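Lipolytic protein G-D-S-L family (Veillonella parvula DSM 2008, PDB 4RW0) probably hydrolyses ester bonds, as expected of a GDSL-type lipase/acylhydrolase of the SGNH hydrolase clan, its natural substrate being uncertain. Local coordinates at residues 39-44 / 56-61; 23-28 / 69-74; 91-96 / 132-137; 46-51 / 76-81. All blocks are in the same frame, centred on the assembly; numbering follows the deposited sequence.

Contact 1: 39-44 / 56-61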
# COMPACT_ATOMS: atom_id res chain seq x y z
N THR A 39 -2.59 -7.91 -10.07
CA THR A 39 -2.73 -6.85 -11.05
C THR A 39 -2.50 -5.52 -10.38
O THR A 39 -3.14 -5.18 -9.37
CB THR A 39 -4.10 -6.91 -11.74
OG1 THR A 39 -4.30 -8.20 -12.23
CG2 THR A 39 -4.17 -5.90 -12.86
N ASN A 40 -1.58 -4.72 -10.94
CA ASN A 40 -1.22 -3.44 -10.37
C ASN A 40 -2.00 -2.28 -10.98
O ASN A 40 -1.80 -1.96 -12.09
CB ASN A 40 0.25 -3.21 -10.57
CG ASN A 40 0.86 -2.27 -9.54
OD1 ASN A 40 0.22 -1.32 -9.07
ND2 ASN A 40 2.17 -2.52 -9.20
N TYR A 41 -2.85 -1.65 -10.19
CA TYR A 41 -3.60 -0.43 -10.58
C TYR A 41 -3.00 0.82 -9.98
O TYR A 41 -3.58 1.92 -9.99
CB TYR A 41 -5.08 -0.59 -10.17
CG TYR A 41 -5.87 -1.54 -10.96
CD1 TYR A 41 -5.78 -2.89 -10.75
CD2 TYR A 41 -6.78 -1.08 -11.93
CE1 TYR A 41 -6.52 -3.78 -11.51
CE2 TYR A 41 -7.55 -1.98 -12.70
CZ TYR A 41 -7.42 -3.32 -12.47
OH TYR A 41 -8.06 -4.26 -13.20
N GLY A 42 -1.77 0.71 -9.46
CA GLY A 42 -1.14 1.81 -8.87
C GLY A 42 -0.94 2.92 -9.88
O GLY A 42 -0.66 2.66 -11.06
N GLU A 43 -0.89 4.14 -9.41
CA GLU A 43 -0.81 5.29 -10.34
C GLU A 43 0.09 6.34 -9.72
O GLU A 43 -0.13 6.82 -8.61
CB GLU A 43 -2.20 5.87 -10.59
CG GLU A 43 -2.22 7.14 -11.44
CD GLU A 43 -3.60 7.87 -11.32
OE1 GLU A 43 -4.67 7.20 -11.33
OE2 GLU A 43 -3.61 9.12 -11.13
N ASP A 44 1.12 6.71 -10.45
CA ASP A 44 2.03 7.68 -9.96
C ASP A 44 1.36 9.04 -9.73
O ASP A 44 0.58 9.48 -10.52
CB ASP A 44 3.18 7.91 -10.97
CG ASP A 44 4.11 6.69 -11.15
OD1 ASP A 44 4.02 5.72 -10.40
OD2 ASP A 44 4.98 6.71 -12.08
N GLU A 56 -13.46 2.72 -8.04
CA GLU A 56 -14.86 2.76 -8.61
C GLU A 56 -14.82 2.36 -10.04
O GLU A 56 -15.68 1.60 -10.50
CB GLU A 56 -15.47 4.17 -8.54
CG GLU A 56 -15.70 4.74 -7.14
CD GLU A 56 -16.01 6.27 -7.12
OE1 GLU A 56 -15.73 6.96 -8.15
OE2 GLU A 56 -16.47 6.81 -6.05
N ASN A 57 -13.82 2.83 -10.80
CA ASN A 57 -13.84 2.52 -12.26
C ASN A 57 -13.59 1.04 -12.49
O ASN A 57 -14.16 0.42 -13.38
CB ASN A 57 -12.78 3.35 -13.03
CG ASN A 57 -13.05 4.85 -12.95
OD1 ASN A 57 -14.19 5.30 -12.74
ND2 ASN A 57 -11.99 5.64 -13.04
N TRP A 58 -12.80 0.43 -11.62
CA TRP A 58 -12.65 -1.02 -11.71
C TRP A 58 -13.91 -1.74 -11.21
O TRP A 58 -14.38 -2.72 -11.81
CB TRP A 58 -11.40 -1.49 -10.89
CG TRP A 58 -11.42 -2.96 -10.55
CD1 TRP A 58 -11.10 -3.95 -11.37
CD2 TRP A 58 -11.84 -3.55 -9.33
NE1 TRP A 58 -11.31 -5.15 -10.76
CE2 TRP A 58 -11.72 -4.92 -9.48
CE3 TRP A 58 -12.29 -3.05 -8.12
CZ2 TRP A 58 -12.10 -5.82 -8.51
CZ3 TRP A 58 -12.60 -3.97 -7.07
CH2 TRP A 58 -12.56 -5.32 -7.29
N ALA A 59 -14.41 -1.32 -10.05
CA ALA A 59 -15.52 -2.05 -9.42
C ALA A 59 -16.75 -2.21 -10.30
O ALA A 59 -17.36 -3.27 -10.32
CB ALA A 59 -15.91 -1.34 -8.12
N VAL A 60 -17.05 -1.20 -11.08
CA VAL A 60 -18.21 -1.28 -11.99
C VAL A 60 -18.06 -2.27 -13.08
O VAL A 60 -19.05 -2.60 -13.67
CB VAL A 60 -18.58 0.07 -12.64
CG1 VAL A 60 -19.11 0.96 -11.55
CG2 VAL A 60 -17.44 0.71 -13.45
N THR A 61 -16.82 -2.75 -13.34
CA THR A 61 -16.58 -3.81 -14.30
C THR A 61 -16.26 -5.14 -13.72
O THR A 61 -16.05 -6.09 -14.46
CB THR A 61 -15.32 -3.52 -15.18
OG1 THR A 61 -14.09 -3.53 -14.37
CG2 THR A 61 -15.41 -2.17 -15.73

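Contact 2: 23-28 / 69-74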
# COMPACT_ATOMS: atom_id res chain seq x y z
N ARG A 23 10.72 -5.30 -10.61
CA ARG A 23 11.41 -5.10 -9.37
C ARG A 23 10.74 -4.24 -8.32
O ARG A 23 11.27 -4.01 -7.24
CB ARG A 23 12.80 -4.58 -9.68
CG ARG A 23 13.66 -5.70 -10.23
CD ARG A 23 14.99 -5.29 -10.82
NE ARG A 23 15.64 -6.49 -11.36
CZ ARG A 23 16.85 -6.92 -11.01
NH1 ARG A 23 17.58 -6.24 -10.14
NH2 ARG A 23 17.32 -8.03 -11.55
N GLY A 24 9.58 -3.75 -8.63
CA GLY A 24 8.67 -3.18 -7.63
C GLY A 24 8.17 -4.29 -6.76
O GLY A 24 8.15 -5.49 -7.17
N TRP A 25 7.71 -3.99 -5.56
CA TRP A 25 7.32 -5.04 -4.65
C TRP A 25 6.16 -5.90 -5.09
O TRP A 25 6.10 -7.09 -4.81
CB TRP A 25 7.06 -4.52 -3.22
CG TRP A 25 5.85 -3.61 -3.04
CD1 TRP A 25 5.79 -2.24 -3.21
CD2 TRP A 25 4.51 -4.02 -2.74
NE1 TRP A 25 4.47 -1.80 -3.01
CE2 TRP A 25 3.69 -2.88 -2.73
CE3 TRP A 25 3.94 -5.25 -2.49
CZ2 TRP A 25 2.33 -2.94 -2.39
CZ3 TRP A 25 2.61 -5.32 -2.22
CH2 TRP A 25 1.81 -4.16 -2.18
N VAL A 26 5.22 -5.32 -5.82
CA VAL A 26 4.08 -6.13 -6.30
C VAL A 26 4.51 -7.19 -7.27
O VAL A 26 4.11 -8.36 -7.20
CB VAL A 26 2.97 -5.22 -6.93
CG1 VAL A 26 1.82 -6.04 -7.54
CG2 VAL A 26 2.44 -4.25 -5.88
N GLU A 27 5.43 -6.79 -8.09
CA GLU A 27 5.86 -7.69 -9.07
C GLU A 27 6.75 -8.81 -8.55
O GLU A 27 6.66 -9.95 -9.02
CB GLU A 27 6.53 -6.88 -10.19
CG GLU A 27 5.54 -6.16 -11.11
CD GLU A 27 4.90 -4.91 -10.50
OE1 GLU A 27 5.55 -4.24 -9.68
OE2 GLU A 27 3.74 -4.60 -10.86
N ILE A 28 7.58 -8.49 -7.57
CA ILE A 28 8.35 -9.49 -6.81
C ILE A 28 7.39 -10.50 -6.20
O ILE A 28 7.59 -11.72 -6.30
CB ILE A 28 9.28 -8.81 -5.74
CG1 ILE A 28 10.35 -8.01 -6.47
CG2 ILE A 28 9.93 -9.87 -4.92
CD1 ILE A 28 11.20 -7.15 -5.56
N HIS A 69 -8.80 -10.80 -3.20
CA HIS A 69 -8.34 -9.81 -2.27
C HIS A 69 -7.98 -8.52 -3.00
O HIS A 69 -7.60 -8.51 -4.18
CB HIS A 69 -7.11 -10.37 -1.45
CG HIS A 69 -7.52 -11.43 -0.45
ND1 HIS A 69 -7.84 -12.72 -0.83
CD2 HIS A 69 -7.62 -11.41 0.90
CE1 HIS A 69 -8.15 -13.44 0.23
NE2 HIS A 69 -8.05 -12.65 1.29
N ILE A 70 -8.15 -7.44 -2.30
CA ILE A 70 -7.92 -6.10 -2.80
C ILE A 70 -6.96 -5.41 -1.84
O ILE A 70 -7.28 -5.14 -0.68
CB ILE A 70 -9.19 -5.29 -2.95
CG1 ILE A 70 -10.15 -6.02 -3.84
CG2 ILE A 70 -8.93 -3.88 -3.46
CD1 ILE A 70 -11.54 -5.54 -3.77
N PHE A 71 -5.76 -5.11 -2.34
CA PHE A 71 -4.79 -4.38 -1.55
C PHE A 71 -4.92 -2.86 -1.79
O PHE A 71 -5.07 -2.48 -2.92
CB PHE A 71 -3.37 -4.85 -1.95
CG PHE A 71 -2.27 -3.94 -1.39
CD1 PHE A 71 -1.76 -4.18 -0.10
CD2 PHE A 71 -1.86 -2.81 -2.04
CE1 PHE A 71 -0.81 -3.37 0.44
CE2 PHE A 71 -0.89 -1.97 -1.46
CZ PHE A 71 -0.40 -2.26 -0.20
N LEU A 72 -4.90 -2.03 -0.76
CA LEU A 72 -4.98 -0.59 -0.87
C LEU A 72 -3.88 0.04 -0.01
O LEU A 72 -3.65 -0.31 1.15
CB LEU A 72 -6.28 -0.05 -0.24
CG LEU A 72 -7.53 -0.71 -0.65
CD1 LEU A 72 -8.68 -0.15 0.14
CD2 LEU A 72 -7.66 -0.42 -2.14
N MSE A 73 -3.29 1.07 -0.54
CA MSE A 73 -2.35 1.89 0.23
C MSE A 73 -2.18 3.23 -0.41
O MSE A 73 -1.83 3.31 -1.63
CB MSE A 73 -0.98 1.13 0.33
CG MSE A 73 -0.02 2.02 1.04
SE MSE A 73 1.75 1.06 1.33
CE MSE A 73 2.40 0.78 -0.54
N CYS A 74 -2.35 4.34 0.33
CA CYS A 74 -2.21 5.66 -0.29
C CYS A 74 -2.10 6.76 0.79
O CYS A 74 -2.27 6.50 1.96
CB CYS A 74 -3.43 5.92 -1.20
SG CYS A 74 -3.08 6.96 -2.62

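Contact 3: 91-96 / 132-137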
# COMPACT_ATOMS: atom_id res chain seq x y z
N THR A 91 -10.61 9.40 4.42
CA THR A 91 -10.78 9.11 3.00
C THR A 91 -10.34 7.66 2.74
O THR A 91 -10.98 6.96 1.93
CB THR A 91 -10.02 10.12 2.20
OG1 THR A 91 -10.33 11.44 2.68
CG2 THR A 91 -10.26 9.97 0.77
N LEU A 92 -9.27 7.19 3.41
CA LEU A 92 -8.88 5.77 3.30
C LEU A 92 -9.96 4.82 3.78
O LEU A 92 -10.27 3.82 3.14
CB LEU A 92 -7.60 5.54 4.10
CG LEU A 92 -6.33 6.04 3.36
CD1 LEU A 92 -5.14 5.98 4.30
CD2 LEU A 92 -6.05 5.17 2.11
N VAL A 93 -10.61 5.15 4.90
CA VAL A 93 -11.75 4.33 5.32
C VAL A 93 -12.86 4.20 4.26
O VAL A 93 -13.37 3.09 4.02
CB VAL A 93 -12.36 4.88 6.65
CG1 VAL A 93 -13.64 4.18 6.94
CG2 VAL A 93 -11.36 4.71 7.79
N LYS A 94 -13.16 5.30 3.57
CA LYS A 94 -14.10 5.27 2.45
C LYS A 94 -13.66 4.32 1.36
O LYS A 94 -14.40 3.47 0.87
CB LYS A 94 -14.23 6.67 1.88
CG LYS A 94 -15.30 7.44 2.61
CD LYS A 94 -15.18 8.97 2.50
CE LYS A 94 -15.22 9.55 1.09
NZ LYS A 94 -15.19 11.04 1.14
N ALA A 95 -12.38 4.38 1.05
CA ALA A 95 -11.82 3.44 0.09
C ALA A 95 -11.95 2.00 0.54
O ALA A 95 -12.32 1.13 -0.27
CB ALA A 95 -10.38 3.80 -0.19
N ILE A 96 -11.70 1.76 1.83
CA ILE A 96 -11.75 0.43 2.37
C ILE A 96 -13.16 -0.12 2.36
O ILE A 96 -13.39 -1.29 2.02
CB ILE A 96 -11.16 0.41 3.82
CG1 ILE A 96 -9.66 0.72 3.85
CG2 ILE A 96 -11.46 -0.91 4.51
CD1 ILE A 96 -9.13 1.15 5.22
N LYS A 132 -4.23 0.81 11.89
CA LYS A 132 -4.07 -0.45 12.63
C LYS A 132 -5.27 -0.68 13.57
O LYS A 132 -5.72 -1.81 13.72
CB LYS A 132 -2.81 -0.48 13.48
CG LYS A 132 -1.53 -0.44 12.72
CD LYS A 132 -0.35 -0.59 13.64
CE LYS A 132 0.63 0.53 13.46
NZ LYS A 132 1.94 0.13 14.02
N ALA A 133 -5.76 0.38 14.16
CA ALA A 133 -6.92 0.29 15.09
C ALA A 133 -8.18 -0.11 14.34
O ALA A 133 -8.90 -1.03 14.74
CB ALA A 133 -7.11 1.59 15.81
N TYR A 134 -8.41 0.52 13.20
CA TYR A 134 -9.55 0.13 12.34
C TYR A 134 -9.47 -1.33 11.90
O TYR A 134 -10.46 -2.05 11.89
CB TYR A 134 -9.63 1.12 11.13
CG TYR A 134 -10.79 0.89 10.19
CD1 TYR A 134 -10.72 -0.05 9.19
CD2 TYR A 134 -11.96 1.61 10.33
CE1 TYR A 134 -11.79 -0.28 8.34
CE2 TYR A 134 -13.06 1.37 9.53
CZ TYR A 134 -12.97 0.45 8.52
OH TYR A 134 -14.06 0.26 7.71
N ALA A 135 -8.29 -1.79 11.48
CA ALA A 135 -8.16 -3.11 10.95
C ALA A 135 -8.36 -4.15 12.04
O ALA A 135 -8.88 -5.23 11.79
CB ALA A 135 -6.77 -3.29 10.38
N ALA A 136 -7.83 -3.87 13.23
CA ALA A 136 -8.02 -4.79 14.37
C ALA A 136 -9.53 -4.93 14.67
O ALA A 136 -10.05 -6.03 14.79
CB ALA A 136 -7.26 -4.28 15.60
N GLU A 137 -10.21 -3.80 14.71
CA GLU A 137 -11.66 -3.78 14.95
C GLU A 137 -12.46 -4.59 13.93
O GLU A 137 -13.40 -5.31 14.28
CB GLU A 137 -12.14 -2.33 15.00
CG GLU A 137 -13.59 -2.11 14.65
CD GLU A 137 -14.45 -1.76 15.85
OE1 GLU A 137 -15.18 -0.74 15.77
OE2 GLU A 137 -14.39 -2.51 16.86

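Contact 4: 46-51 / 76-81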
# COMPACT_ATOMS: atom_id res chain seq x y z
N CYS A 46 -0.78 9.70 -7.46
CA CYS A 46 -2.18 9.56 -7.02
C CYS A 46 -2.46 10.05 -5.59
O CYS A 46 -1.68 9.81 -4.64
CB CYS A 46 -2.55 8.07 -7.08
SG CYS A 46 -4.31 7.74 -7.10
N SER A 47 -3.58 10.73 -5.42
CA SER A 47 -4.09 11.08 -4.07
C SER A 47 -5.07 10.01 -3.57
O SER A 47 -5.48 9.14 -4.33
CB SER A 47 -4.83 12.44 -4.12
OG SER A 47 -6.01 12.31 -4.96
N VAL A 48 -5.46 10.08 -2.28
CA VAL A 48 -6.35 9.07 -1.73
C VAL A 48 -7.72 9.17 -2.43
O VAL A 48 -8.25 8.18 -2.85
CB VAL A 48 -6.59 9.20 -0.22
CG1 VAL A 48 -7.40 8.00 0.22
CG2 VAL A 48 -5.31 9.17 0.54
N GLN A 49 -8.19 10.39 -2.72
CA GLN A 49 -9.46 10.48 -3.45
C GLN A 49 -9.31 10.00 -4.89
O GLN A 49 -10.21 9.39 -5.44
CB GLN A 49 -9.98 11.93 -3.45
CG GLN A 49 -11.36 12.07 -4.13
CD GLN A 49 -12.48 11.41 -3.34
OE1 GLN A 49 -12.68 11.67 -2.15
NE2 GLN A 49 -13.15 10.48 -3.96
N GLY A 50 -8.20 10.32 -5.53
CA GLY A 50 -7.94 9.72 -6.85
C GLY A 50 -7.94 8.19 -6.87
O GLY A 50 -8.45 7.52 -7.80
N MSE A 51 -7.43 7.60 -5.82
CA MSE A 51 -7.49 6.11 -5.70
C MSE A 51 -8.92 5.60 -5.62
O MSE A 51 -9.24 4.58 -6.12
CB MSE A 51 -6.69 5.62 -4.48
CG MSE A 51 -6.72 4.09 -4.34
SE MSE A 51 -5.59 3.38 -2.83
CE MSE A 51 -6.78 3.93 -1.37
N THR A 76 0.48 9.37 0.96
CA THR A 76 1.70 10.18 0.88
C THR A 76 1.56 11.47 0.13
O THR A 76 2.05 12.53 0.59
CB THR A 76 2.85 9.34 0.24
OG1 THR A 76 3.14 8.27 1.13
CG2 THR A 76 4.12 10.17 -0.08
N ASN A 77 0.98 11.43 -1.07
CA ASN A 77 0.84 12.69 -1.82
C ASN A 77 -0.02 13.74 -1.12
O ASN A 77 0.26 14.94 -1.20
CB ASN A 77 0.37 12.42 -3.24
CG ASN A 77 1.49 11.72 -4.06
OD1 ASN A 77 2.67 12.18 -4.06
ND2 ASN A 77 1.15 10.60 -4.72
N ASP A 78 -1.02 13.28 -0.41
CA ASP A 78 -1.90 14.17 0.35
C ASP A 78 -1.12 14.80 1.50
O ASP A 78 -1.19 16.01 1.68
CB ASP A 78 -3.07 13.42 0.91
CG ASP A 78 -3.99 12.84 -0.20
OD1 ASP A 78 -3.74 11.72 -0.74
OD2 ASP A 78 -4.94 13.54 -0.56
N ILE A 79 -0.33 13.99 2.20
CA ILE A 79 0.47 14.49 3.30
C ILE A 79 1.51 15.47 2.80
O ILE A 79 1.71 16.57 3.39
CB ILE A 79 1.02 13.36 4.10
CG1 ILE A 79 -0.12 12.61 4.74
CG2 ILE A 79 2.03 13.83 5.16
CD1 ILE A 79 0.33 11.27 5.35
N LEU A 80 2.15 15.16 1.67
CA LEU A 80 3.11 16.10 1.13
C LEU A 80 2.46 17.43 0.72
O LEU A 80 3.09 18.45 0.71
CB LEU A 80 3.82 15.55 -0.08
CG LEU A 80 4.81 14.43 0.24
CD1 LEU A 80 5.22 13.80 -1.08
CD2 LEU A 80 6.03 14.95 0.99
N GLN A 81 1.20 17.40 0.34
CA GLN A 81 0.51 18.61 -0.04
C GLN A 81 -0.15 19.32 1.13
O GLN A 81 -0.80 20.29 0.94
CB GLN A 81 -0.52 18.29 -1.11
CG GLN A 81 0.18 18.12 -2.45
CD GLN A 81 -0.70 17.50 -3.50
OE1 GLN A 81 -1.86 17.15 -3.25
NE2 GLN A 81 -0.15 17.36 -4.71
O HOH W 1 -7.30 12.93 -1.70

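Contact 1: 39-44 / 56-61
Tyr41 reaches across from the strand 36-40 region to Trp58, near the end of helix 48-59, and this single aromatic pair makes the contact. The two belong to one crossover of the SGNH hydrolase alpha/beta/alpha fold: the strand is at an edge of the parallel sheet, and the helix after it leads over strand 4-10 to strand 69-73.

The aromatic contact is slanted rather than stacked. The phenol end of Tyr41 comes in at the five-membered ring of Trp58, with OH 3.6 Å from CD1 of the indole, and Tyr41 CZ lies 3.9 Å from the same Trp58 CD1. The ring planes are turned 63° to each other, and the side chains cross at about a right angle. Trp58 has CG anti to its backbone N (chi1 161°), which swings the indole off the helix toward the sheet. Ile7 of the neighbouring strand 4-10 touches both aromatic side chains, and the ring of Phe9 also meets Tyr41, so the pair rests on the sheet surface.

Hydrogen bonds shape the backbone on each side of the pair. On the strand side, Asn40 OD1 accepts from Gly42 N at 2.9 Å, an Asx turn that brackets Tyr41; Asn40 ND2 bonds to Glu27 OE2 and Thr14 O. On the helix side, Thr61 returns its backbone N and hydroxyl to one carbonyl: Thr61 N lies 2.9 Å and Thr61 OG1 2.7 Å from Trp58 O.

Contact 2: 23-28 / 69-74
Trp25 drives the edge of its six-membered ring against the face of Phe71, a T-shaped pair joining helix 25-32 to strand 69-73, the middle strand of the five-stranded parallel sheet. It belongs to the hydrophobic interior of the SGNH hydrolase alpha/beta/alpha sandwich, on the face of the sheet that helix 168-182 also packs over.

In the first shell, Trp25 CZ2 stands 3.5 Å from Phe71 CE2, while Trp25 CH2 sits over the phenyl ring, displaced toward its rim. The ring centroids are 4.9 Å apart and the planes meet at 71°. Beside this pair the selenomethionine Met73 brings only its methyl group: its chain bends at the last torsion and leaves CE 4.1 Å from Trp25 NE1, at a slant to the indole.

The torsions aim the rings at each other. Trp25 holds CG between its backbone N and carbonyl carbon (chi1 67°), and Phe71 places its own CG opposite the backbone N (chi1 168°). A leucine in place of Phe71 would probably deprive the indole edge of the flat surface it abuts and open a gap between helix and strand.

Further out, Ile13 O accepts the hydrogen bond of Trp25 NE1, fixing the rotation of the indole and satisfying its buried N-H. Phe145 and, from helix 168-182, Tyr171, Met174 and Phe182 pack round Trp25, while Thr14 touches Trp25, Phe71 and Met73. The next residue of the helix closes over the indole as well: Val26 CG2 lies 3.5 Å above the ring plane, over its centre.

Contact 3: 91-96 / 132-137
Tyr134 of helix 120-138 lays one side of its ring against Val93 and Ile96, two residues about one turn apart on helix 85-100. From CB the side chain heads for the other helix, with CG anti to the backbone N (chi1 -177°), which extends the ring across the interface. The CD2-CE2 bond then runs along the valine. CD2 of Tyr134 lies 4.1 Å from Val93 CG2, the methyl that sits over a face of the ring, offset toward the rim. A bond further out, Tyr134 CE2 approaches Val93 CG1 to 3.9 Å. At CE1, across the ring, the isoleucine comes in from the same side: Tyr134 CE1 is 3.9 Å from Ile96 CG2, which approaches at a slant as the two side chains slide past each other in opposite directions. At the tip, Val93 CG1 stays close, 4.1 Å from Tyr134 CZ and 4.0 Å from Tyr134 OH. The valine thus follows the ring outward with both its branches, whereas the isoleucine comes closest with CG2.

All of this is van der Waals packing. Tyr89 and Glu97 of helix 85-100 also touch Tyr134, and His138, one turn further along its own helix, meets the ring. Ile140, on the way to the edge strand 141-143, packs on Ile96 and Tyr134 together. The contact therefore joins two of the helices on one face of the sheet; helix 85-100 turns Thr91 and Leu92 to helix 48-59 beside it.

Contact 4: 46-51 / 76-81
Asn77 and Asp78, successive residues at the start of helix 76-80, grip the backbone leading into helix 48-59. By sequence they belong to the Gly-X-Asn-Asp block of SGNH hydrolases, whose asparagine in relatives contributes to the oxyanion hole.

Two direct hydrogen bonds join the segments. Asn77 ND2 gives a nearly straight bond (175°) to Cys46 O at 2.9 Å; the acceptor lies in the plane of the amide, but the nitrogen approaches from above the plane of the carbonyl. Asp78 OD1 receives Val48 N at 2.8 Å on its syn lone pair. The other carboxylate oxygen works through water, which donates to Asp78 OD2 (2.7 Å) and accepts from Gln49 N (2.9 Å). Asp78 therefore takes up two successive amides of the first helical turn, one directly and one through solvent, and its charge probably interacts favourably with this helix end.

Capping completes the turn: Ser47, the N-cap, accepts Gly50 N on OG at 3.0 Å.

Two carbons also pack against Asp78 OD1. Val48 CG2 is 3.3 Å from Asp78 OD1, the two side chains crossing at about a right angle, and Ser47 CB lies 3.6 Å from the same oxygen. An alanine at Asp78 would probably leave Val48 N without its acceptor and the bridging water without one of its ties.

The contact lies beyond the carboxyl end of strand 69-73, which runs on into helix 76-80. Tyr87 of helix 85-100 touches Asp78, and Thr91 and Leu92 of that helix pack on Val48.

Overall arrangement
Contacts 2 and 4 are buried, contacts 1 and 3 only partly. Contact 2 is the most central, aromatic packing on one face of the sheet; contact 3 joins two helices over the other face by apolar packing. Contacts 1 and 4 use opposite ends of helix 48-59, yet 1 rests on a ring pair whereas 4 is held by hydrogen bonds and water. Contact 2 supplies strand 69-73, whose Ile70 packs on Trp58 of contact 1 and whose following Cys74 touches Cys46, Ser47 and Met51 of contact 4. Glu27 reaches Asn40, linking contacts 2 and 1, and Val48 and Met51 meet Leu92, tying contact 4 to contact 3.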